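Local structure of antigen MTB48, Mycobacterial protein (4WJ1) at residues L199-W202 with W203-G207; E171-G174 with R175-A178; A53-L56 with K57-A61; G207-C210 with G211-A214. The protein is EspB, a protein exported by the mycobacterial ESX-1 type VII secretion system, and is probably involved in DNA conjugation in the recipient strain. All blocks are in the same frame, centred on the assembly; numbering follows the deposited sequence.

Interaction 1: L199-W202 with W203-G207; sequences LSTW and WADMG
Met206 N donates to Trp202 O at 2.7 Å, the shortest backbone bond between 199-202 and 203-207. Two more i to i+4 bonds of ordinary length run beside it, from Trp203 N to Leu199 O and from Asp205 N to Thr201 O. The bond from Ala204 N to Ser200 O is weak. The side chains of Trp202, Trp203 and Met206 carry the rest. With chi1 at 173°, Trp202 swings its indole outward from the helix, one face to Met206 and CZ3 to Trp203. Met206 CG sits over that face of the six-membered ring, 3.4 Å from the centroid, as a CH-pi contact. The Met206 chain then bends at chi2 and chi3. This carries SE obliquely past the ring, 4.3 Å from the same centroid, and sets CE 3.4 Å from Trp202 NE1. The NE1 hydrogen is spent on Gly281 O of the C-terminal loop. The far rim of Trp202 meets its neighbour. CZ3 stands over the centre of the Trp203 indole, 3.6 Å from Trp203 CD2. The two six-membered rings are T-shaped, with planes at 65°. Leu199 lies alongside Trp203, with Leu199 CD1 3.9 Å from Trp203 CD1. Further out, Trp203 meets the rings of His173 and Phe177 on helix 154-178, while Met206 packs on Phe60 of helix 40-96. Selenomethionine at 206 makes a Met-aromatic contact with Trp202, set one helical turn apart in the helical bundle formed by the PE and PPE parts of EspB.

Interaction 2: E171-G174 with R175-A178; sequences EGHG and RHFA
Arg175 N and Phe177 N make the shorter bonds between 171-174 and 175-178, each 3.0 Å long, to Gly172 O and Gly174 O respectively. His176 N adds a bond to His173 O. All three are i to i+3, as in a 3-10 turn, and mark a kinked, weakly bonded end of helix 154-178. The donors stand above the carbonyl planes; Arg175 N is 60° out of the plane of Gly172. Ala178 N reaches Gly174 O only weakly. The Arg175 side chain runs extended from CG to NE, back along the preceding turn. Its guanidinium brings one face over Glu171 O, and Arg175 NH1 comes within 3.2 Å of Gly172 CA. The carboxylate of Glu171 is bonded to Gln167 instead. On another side of the turn His173, His176 and Phe177 form an aromatic cluster. The trans chi1 of His173 (-172°) carries its ring forward beside the other two. The edge of Phe177 faces the His173 ring in a T-shaped pair, with centroids 5.5 Å apart and planes at 76°. The side chains of His176 and His173 cross at about a right angle, and their rings meet obliquely. Phe177 also packs on Leu199 and Ser200 of helix 187-230, which joins the cluster to the next helix. His173 O lies at the edge of two rings, 3.4 Å from His176 CD2 and 3.4 Å from Phe177 CE2.

Interaction 3: A53-L56 with K57-A61; sequences AAKL and KATFA
A regular turn of the long helix 40-96, in the PE domain, links 53-56 to 57-61 through i to i+4 bonds. Thr59 adds a side-chain bond to this pattern. Its OG1 donates to Lys55 O at 2.7 Å, and Thr59 N donates to the same oxygen at 3.0 Å. The two donors reach that carbonyl from opposite faces of its plane. The first torsion of Thr59 (chi1 -63°) sets OG1 beside its own backbone N, from where the hydroxyl turns back to the preceding turn. Two bonds thus grip Lys55 O, and the hydroxyl of a buried threonine is satisfied within its own helix. Leu56 and Phe60 make the apolar side of the turn. Phe60 N is bonded to Leu56 O at 2.8 Å, and the same oxygen sits over the ring face, 3.0 Å from Phe60 CG and displaced toward the rim. Leu56 CB lies off-centre over the Phe60 ring, 4.3 Å from its centroid. Leu56 CD2 comes to 3.9 Å from Phe60 CZ, at the far end of the ring. The aliphatic part of Lys57 passes alongside Ala53 O, with Lys57 CG 3.3 Å from it. The extended chain then takes NZ to Pro30 O. Leu56 and Phe60 both rest on Trp163 of helix 154-178, and Phe60 also touches Cys210 of helix 187-230. The contact is a helix face packed into the PE-PPE helical bundle, with a threonine hydroxyl bonded to the carbonyl four residues back.

Interaction 4: G207-C210 with G211-A214; sequences GAEC and GRLA
Glu209 folds at chi2 (-72°) and Arg212 at chi3, and these two bends bring the ends of both side chains together one turn apart. Glu209 and Arg212 lie side by side and point the same way. Arg212 NH1 donates to Glu209 OE1 at 2.7 Å in an i to i+3 salt bridge. The acceptor uses its syn lone pair, on the side of the other oxygen. OE1 comes near the edge of the guanidinium, somewhat tilted from its plane, and the carboxylate and guanidinium planes are turned 59° apart. A single bent bond (138° at the hydrogen) makes the bridge; Glu209 OE2 stays 3.7 Å from Arg212 NH1. Arg212 CD also lies 3.4 Å from Glu209 OE1. The backbone below is an unbroken alpha-helix. Gly211 N bonds to Gly207 O, Arg212 N to Ala208 O, and Leu213 N to Glu209 O. Ala214 N closes the series at 3.1 Å from Cys210 O. Ala214 and Cys210 pack on helix 154-178, through Arg164 for Ala214 and through Trp163 and Leu170 for Cys210. Leu213 packs on Leu49 and Leu56 of helix 40-96, and on Trp163. The salt bridge lies beside the C-terminal loop, where Glu209 and Arg212 both touch Ile278. Helix 187-230 thus packs here against helix 154-178 and helix 40-96, with the loop along its charged side.

Interactions 1 and 4 are successive parts of helix 187-230 and share Gly207. Interaction 2 ends the preceding helix, and interaction 3 lies on the PE helix 40-96. Interaction 1 touches both: Trp203 CE2 is 3.5 Å from His173 CD2, and Trp202 CZ2 is 3.5 Å from Thr59 CG2. Interaction 4 meets interaction 3 through Cys210 and Leu213, whereas 2 and 3 do not touch. Measured between centres, interaction 3 lies nearest the chain centre (about 5 Å), with no exposed residue; interaction 2 is farthest out (about 15 Å), with Arg175 and Ala178 exposed. Aromatic rings dominate 1 and 2, a threonine hydroxyl marks 3, and a salt bridge marks 4. Only interaction 2 departs from regular alpha-helical bonding.

Interaction 1: L199-W202 with W203-G207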
loop_
_atom_site.group_PDB
_atom_site.type_symbol
_atom_site.label_atom_id
_atom_site.label_comp_id
_atom_site.label_asym_id
_atom_site.label_seq_id
_atom_site.Cartn_x
_atom_site.Cartn_y
_atom_site.Cartn_z
ATOM N N LEU A 199 -0.028 -13.200 7.121
ATOM C CA LEU A 199 0.383 -11.810 7.198
ATOM C C LEU A 199 1.557 -11.565 6.264
ATOM O O LEU A 199 1.599 -10.565 5.537
ATOM C CB LEU A 199 0.744 -11.434 8.629
ATOM C CG LEU A 199 1.206 -9.979 8.763
ATOM C CD1 LEU A 199 0.176 -9.036 8.174
ATOM C CD2 LEU A 199 1.501 -9.631 10.231
ATOM N N SER A 200 2.497 -12.504 6.281
ATOM C CA SER A 200 3.636 -12.488 5.374
ATOM C C SER A 200 3.201 -12.490 3.905
ATOM O O SER A 200 3.723 -11.748 3.088
ATOM C CB SER A 200 4.541 -13.683 5.657
ATOM O OG SER A 200 5.272 -14.034 4.506
ATOM N N THR A 201 2.232 -13.324 3.570
ATOM C CA THR A 201 1.767 -13.404 2.201
ATOM C C THR A 201 1.031 -12.134 1.813
ATOM O O THR A 201 1.071 -11.702 0.665
ATOM C CB THR A 201 0.879 -14.635 2.027
ATOM O OG1 THR A 201 1.734 -15.764 1.872
ATOM C CG2 THR A 201 -0.006 -14.543 0.804
ATOM N N TRP A 202 0.370 -11.528 2.788
ATOM C CA TRP A 202 -0.424 -10.351 2.525
ATOM C C TRP A 202 0.490 -9.154 2.230
ATOM O O TRP A 202 0.212 -8.347 1.354
ATOM C CB TRP A 202 -1.334 -10.070 3.705
ATOM C CG TRP A 202 -2.086 -8.795 3.618
ATOM C CD1 TRP A 202 -3.296 -8.596 3.034
ATOM C CD2 TRP A 202 -1.688 -7.535 4.161
ATOM N NE1 TRP A 202 -3.680 -7.280 3.171
ATOM C CE2 TRP A 202 -2.704 -6.607 3.859
ATOM C CE3 TRP A 202 -0.565 -7.099 4.870
ATOM C CZ2 TRP A 202 -2.640 -5.274 4.249
ATOM C CZ3 TRP A 202 -0.498 -5.768 5.258
ATOM C CH2 TRP A 202 -1.535 -4.872 4.948
ATOM N N TRP A 203 1.586 -9.061 2.966
ATOM C CA TRP A 203 2.556 -8.015 2.727
ATOM C C TRP A 203 3.082 -8.104 1.300
ATOM O O TRP A 203 3.208 -7.090 0.625
ATOM C CB TRP A 203 3.691 -8.098 3.735
ATOM C CG TRP A 203 3.394 -7.362 4.994
ATOM C CD1 TRP A 203 3.402 -7.869 6.251
ATOM C CD2 TRP A 203 3.054 -5.969 5.126
ATOM N NE1 TRP A 203 3.085 -6.892 7.166
ATOM C CE2 TRP A 203 2.868 -5.714 6.501
ATOM C CE3 TRP A 203 2.899 -4.911 4.216
ATOM C CZ2 TRP A 203 2.527 -4.452 6.992
ATOM C CZ3 TRP A 203 2.546 -3.660 4.705
ATOM C CH2 TRP A 203 2.372 -3.439 6.077
ATOM N N ALA A 204 3.357 -9.314 0.835
ATOM C CA ALA A 204 3.782 -9.504 -0.538
ATOM C C ALA A 204 2.695 -9.050 -1.509
ATOM O O ALA A 204 2.997 -8.476 -2.551
ATOM C CB ALA A 204 4.133 -10.927 -0.785
ATOM N N ASP A 205 1.435 -9.300 -1.171
ATOM C CA ASP A 205 0.330 -8.799 -1.994
ATOM C C ASP A 205 0.307 -7.276 -1.970
ATOM O O ASP A 205 0.069 -6.634 -2.990
ATOM C CB ASP A 205 -1.020 -9.353 -1.518
ATOM C CG ASP A 205 -1.089 -10.872 -1.602
ATOM O OD1 ASP A 205 -0.222 -11.459 -2.287
ATOM O OD2 ASP A 205 -2.003 -11.483 -0.992
HETATM N N MSE A 206 0.566 -6.699 -0.803
HETATM C CA MSE A 206 0.615 -5.263 -0.680
HETATM C C MSE A 206 1.735 -4.698 -1.569
HETATM O O MSE A 206 1.573 -3.649 -2.193
HETATM C CB MSE A 206 0.803 -4.863 0.780
HETATM C CG MSE A 206 -0.459 -5.031 1.601
HETATM SE SE MSE A 206 -2.057 -4.292 0.736
HETATM C CE MSE A 206 -2.846 -5.966 0.115
ATOM N N GLY A 207 2.858 -5.410 -1.639
ATOM C CA GLY A 207 3.938 -5.053 -2.546
ATOM C C GLY A 207 3.445 -5.062 -3.987
ATOM O O GLY A 207 3.694 -4.142 -4.745
#

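Interaction 2: E171-G174 with R175-A178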
loop_
_atom_site.group_PDB
_atom_site.type_symbol
_atom_site.label_atom_id
_atom_site.label_comp_id
_atom_site.label_asym_id
_atom_site.label_seq_id
_atom_site.Cartn_x
_atom_site.Cartn_y
_atom_site.Cartn_z
ATOM N N GLU A 171 7.573 -6.597 0.005
ATOM C CA GLU A 171 7.910 -8.010 -0.143
ATOM C C GLU A 171 8.965 -8.400 0.879
ATOM O O GLU A 171 8.870 -9.444 1.529
ATOM C CB GLU A 171 8.415 -8.294 -1.549
ATOM C CG GLU A 171 7.370 -8.064 -2.609
ATOM C CD GLU A 171 7.924 -8.234 -3.990
ATOM O OE1 GLU A 171 9.166 -8.149 -4.136
ATOM O OE2 GLU A 171 7.121 -8.461 -4.921
ATOM N N GLY A 172 9.971 -7.544 1.027
ATOM C CA GLY A 172 11.008 -7.761 2.018
ATOM C C GLY A 172 10.421 -7.759 3.414
ATOM O O GLY A 172 10.755 -8.594 4.259
ATOM N N HIS A 173 9.523 -6.813 3.649
ATOM C CA HIS A 173 8.929 -6.670 4.955
ATOM C C HIS A 173 8.137 -7.926 5.324
ATOM O O HIS A 173 8.108 -8.315 6.478
ATOM C CB HIS A 173 8.025 -5.441 4.996
ATOM C CG HIS A 173 7.518 -5.114 6.372
ATOM N ND1 HIS A 173 8.362 -4.788 7.412
ATOM C CD2 HIS A 173 6.265 -5.081 6.866
ATOM C CE1 HIS A 173 7.638 -4.552 8.495
ATOM N NE2 HIS A 173 6.370 -4.724 8.199
ATOM N N GLY A 174 7.502 -8.546 4.334
ATOM C CA GLY A 174 6.735 -9.759 4.556
ATOM C C GLY A 174 7.591 -10.870 5.130
ATOM O O GLY A 174 7.116 -11.676 5.913
ATOM N N ARG A 175 8.868 -10.894 4.762
ATOM C CA ARG A 175 9.735 -12.005 5.143
ATOM C C ARG A 175 10.047 -12.010 6.633
ATOM O O ARG A 175 10.500 -13.020 7.157
ATOM C CB ARG A 175 11.031 -11.975 4.330
ATOM C CG ARG A 175 10.801 -12.124 2.832
ATOM C CD ARG A 175 12.098 -12.163 2.036
ATOM N NE ARG A 175 11.828 -12.079 0.600
ATOM C CZ ARG A 175 12.069 -11.009 -0.160
ATOM N NH1 ARG A 175 12.607 -9.918 0.358
ATOM N NH2 ARG A 175 11.784 -11.029 -1.453
ATOM N N HIS A 176 9.799 -10.895 7.322
ATOM C CA HIS A 176 9.983 -10.865 8.778
ATOM C C HIS A 176 9.002 -11.810 9.464
ATOM O O HIS A 176 9.197 -12.183 10.618
ATOM C CB HIS A 176 9.800 -9.447 9.344
ATOM C CG HIS A 176 10.895 -8.491 8.959
ATOM N ND1 HIS A 176 12.174 -8.580 9.463
ATOM C CD2 HIS A 176 10.892 -7.427 8.123
ATOM C CE1 HIS A 176 12.919 -7.617 8.946
ATOM N NE2 HIS A 176 12.168 -6.907 8.127
ATOM N N PHE A 177 7.947 -12.185 8.746
ATOM C CA PHE A 177 6.845 -12.923 9.332
ATOM C C PHE A 177 6.837 -14.361 8.861
ATOM O O PHE A 177 6.258 -15.221 9.514
ATOM C CB PHE A 177 5.509 -12.251 8.988
ATOM C CG PHE A 177 5.432 -10.836 9.432
ATOM C CD1 PHE A 177 4.996 -10.526 10.698
ATOM C CD2 PHE A 177 5.860 -9.804 8.596
ATOM C CE1 PHE A 177 4.959 -9.200 11.125
ATOM C CE2 PHE A 177 5.824 -8.488 9.014
ATOM C CZ PHE A 177 5.369 -8.187 10.281
ATOM N N ALA A 178 7.494 -14.625 7.736
ATOM C CA ALA A 178 7.315 -15.899 7.048
ATOM C C ALA A 178 7.818 -17.111 7.833
ATOM O O ALA A 178 7.290 -18.200 7.687
ATOM C CB ALA A 178 7.993 -15.853 5.703
#

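Interaction 3: A53-L56 with K57-A61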
loop_
_atom_site.group_PDB
_atom_site.type_symbol
_atom_site.label_atom_id
_atom_site.label_comp_id
_atom_site.label_asym_id
_atom_site.label_seq_id
_atom_site.Cartn_x
_atom_site.Cartn_y
_atom_site.Cartn_z
ATOM N N ALA A 53 -3.337 5.836 -3.362
ATOM C CA ALA A 53 -2.149 5.920 -2.526
ATOM C C ALA A 53 -2.540 6.034 -1.054
ATOM O O ALA A 53 -1.960 5.374 -0.199
ATOM C CB ALA A 53 -1.274 7.108 -2.934
ATOM N N ALA A 54 -3.524 6.882 -0.772
ATOM C CA ALA A 54 -4.000 7.078 0.586
ATOM C C ALA A 54 -4.617 5.784 1.144
ATOM O O ALA A 54 -4.412 5.450 2.308
ATOM C CB ALA A 54 -5.011 8.214 0.632
ATOM N N LYS A 55 -5.367 5.067 0.310
ATOM C CA LYS A 55 -6.000 3.826 0.733
ATOM C C LYS A 55 -4.928 2.795 1.056
ATOM O O LYS A 55 -5.046 2.051 2.027
ATOM C CB LYS A 55 -6.954 3.298 -0.343
ATOM C CG LYS A 55 -7.545 1.905 -0.056
ATOM C CD LYS A 55 -8.664 1.948 0.976
ATOM C CE LYS A 55 -9.819 1.013 0.598
ATOM N NZ LYS A 55 -10.597 1.497 -0.593
ATOM N N LEU A 56 -3.871 2.772 0.253
ATOM C CA LEU A 56 -2.791 1.830 0.478
ATOM C C LEU A 56 -2.057 2.171 1.764
ATOM O O LEU A 56 -1.786 1.296 2.575
ATOM C CB LEU A 56 -1.823 1.818 -0.699
ATOM C CG LEU A 56 -2.295 1.028 -1.915
ATOM C CD1 LEU A 56 -1.326 1.206 -3.060
ATOM C CD2 LEU A 56 -2.365 -0.426 -1.561
ATOM N N LYS A 57 -1.747 3.445 1.960
ATOM C CA LYS A 57 -1.021 3.841 3.157
ATOM C C LYS A 57 -1.809 3.498 4.412
ATOM O O LYS A 57 -1.234 3.013 5.382
ATOM C CB LYS A 57 -0.681 5.330 3.126
ATOM C CG LYS A 57 0.410 5.632 2.114
ATOM C CD LYS A 57 0.853 7.099 2.147
ATOM C CE LYS A 57 1.840 7.403 1.036
ATOM N NZ LYS A 57 2.063 8.883 0.876
ATOM N N ALA A 58 -3.117 3.740 4.387
ATOM C CA ALA A 58 -3.963 3.447 5.536
ATOM C C ALA A 58 -4.029 1.936 5.773
ATOM O O ALA A 58 -4.030 1.477 6.910
ATOM C CB ALA A 58 -5.344 4.012 5.337
ATOM N N THR A 59 -4.058 1.180 4.681
ATOM C CA THR A 59 -4.117 -0.274 4.727
ATOM C C THR A 59 -2.825 -0.818 5.316
ATOM O O THR A 59 -2.846 -1.739 6.131
ATOM C CB THR A 59 -4.364 -0.857 3.319
ATOM O OG1 THR A 59 -5.646 -0.418 2.850
ATOM C CG2 THR A 59 -4.329 -2.373 3.323
ATOM N N PHE A 60 -1.703 -0.222 4.923
ATOM C CA PHE A 60 -0.402 -0.637 5.430
ATOM C C PHE A 60 -0.357 -0.409 6.928
ATOM O O PHE A 60 0.236 -1.191 7.657
ATOM C CB PHE A 60 0.733 0.138 4.754
ATOM C CG PHE A 60 0.819 -0.057 3.260
ATOM C CD1 PHE A 60 0.189 -1.124 2.641
ATOM C CD2 PHE A 60 1.548 0.831 2.477
ATOM C CE1 PHE A 60 0.270 -1.305 1.267
ATOM C CE2 PHE A 60 1.640 0.660 1.106
ATOM C CZ PHE A 60 1.002 -0.409 0.500
ATOM N N ALA A 61 -0.971 0.679 7.388
ATOM C CA ALA A 61 -0.991 0.974 8.821
ATOM C C ALA A 61 -1.791 -0.103 9.571
ATOM O O ALA A 61 -1.450 -0.456 10.701
ATOM C CB ALA A 61 -1.574 2.347 9.091
#

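Interaction 4: G207-C210 with G211-A214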
loop_
_atom_site.group_PDB
_atom_site.type_symbol
_atom_site.label_atom_id
_atom_site.label_comp_id
_atom_site.label_asym_id
_atom_site.label_seq_id
_atom_site.Cartn_x
_atom_site.Cartn_y
_atom_site.Cartn_z
ATOM N N GLY A 207 2.858 -5.410 -1.639
ATOM C CA GLY A 207 3.938 -5.053 -2.546
ATOM C C GLY A 207 3.445 -5.062 -3.987
ATOM O O GLY A 207 3.694 -4.142 -4.745
ATOM N N ALA A 208 2.719 -6.101 -4.365
ATOM C CA ALA A 208 2.207 -6.199 -5.724
ATOM C C ALA A 208 1.253 -5.062 -6.037
ATOM O O ALA A 208 1.179 -4.627 -7.193
ATOM C CB ALA A 208 1.510 -7.533 -5.936
ATOM N N GLU A 209 0.510 -4.611 -5.021
ATOM C CA GLU A 209 -0.396 -3.473 -5.185
ATOM C C GLU A 209 0.413 -2.201 -5.409
ATOM O O GLU A 209 0.006 -1.331 -6.162
ATOM C CB GLU A 209 -1.314 -3.292 -3.977
ATOM C CG GLU A 209 -2.252 -4.471 -3.677
ATOM C CD GLU A 209 -3.390 -4.627 -4.675
ATOM O OE1 GLU A 209 -3.388 -3.949 -5.718
ATOM O OE2 GLU A 209 -4.294 -5.457 -4.425
ATOM N N CYS A 210 1.554 -2.104 -4.743
ATOM C CA CYS A 210 2.493 -1.032 -4.999
ATOM C C CYS A 210 2.862 -1.038 -6.476
ATOM O O CYS A 210 2.886 0.008 -7.111
ATOM C CB CYS A 210 3.736 -1.180 -4.120
ATOM S SG CYS A 210 3.437 -0.780 -2.396
ATOM N N GLY A 211 3.104 -2.228 -7.020
ATOM C CA GLY A 211 3.412 -2.382 -8.428
ATOM C C GLY A 211 2.257 -1.888 -9.288
ATOM O O GLY A 211 2.456 -1.184 -10.277
ATOM N N ARG A 212 1.040 -2.238 -8.893
ATOM C CA ARG A 212 -0.134 -1.856 -9.659
ATOM C C ARG A 212 -0.357 -0.342 -9.637
ATOM O O ARG A 212 -0.779 0.233 -10.638
ATOM C CB ARG A 212 -1.383 -2.593 -9.141
ATOM C CG ARG A 212 -1.328 -4.115 -9.358
ATOM C CD ARG A 212 -2.624 -4.843 -8.955
ATOM N NE ARG A 212 -3.772 -4.292 -9.669
ATOM C CZ ARG A 212 -4.910 -3.901 -9.097
ATOM N NH1 ARG A 212 -5.079 -4.018 -7.779
ATOM N NH2 ARG A 212 -5.889 -3.399 -9.850
ATOM N N LEU A 213 -0.083 0.307 -8.510
ATOM C CA LEU A 213 -0.282 1.752 -8.446
ATOM C C LEU A 213 0.742 2.433 -9.367
ATOM O O LEU A 213 0.408 3.341 -10.123
ATOM C CB LEU A 213 -0.168 2.260 -7.007
ATOM C CG LEU A 213 -0.228 3.779 -6.836
ATOM C CD1 LEU A 213 -1.446 4.340 -7.534
ATOM C CD2 LEU A 213 -0.211 4.169 -5.354
ATOM N N ALA A 214 1.977 1.946 -9.335
ATOM C CA ALA A 214 3.004 2.463 -10.210
ATOM C C ALA A 214 2.618 2.291 -11.680
ATOM O O ALA A 214 2.839 3.184 -12.486
ATOM C CB ALA A 214 4.345 1.793 -9.912
#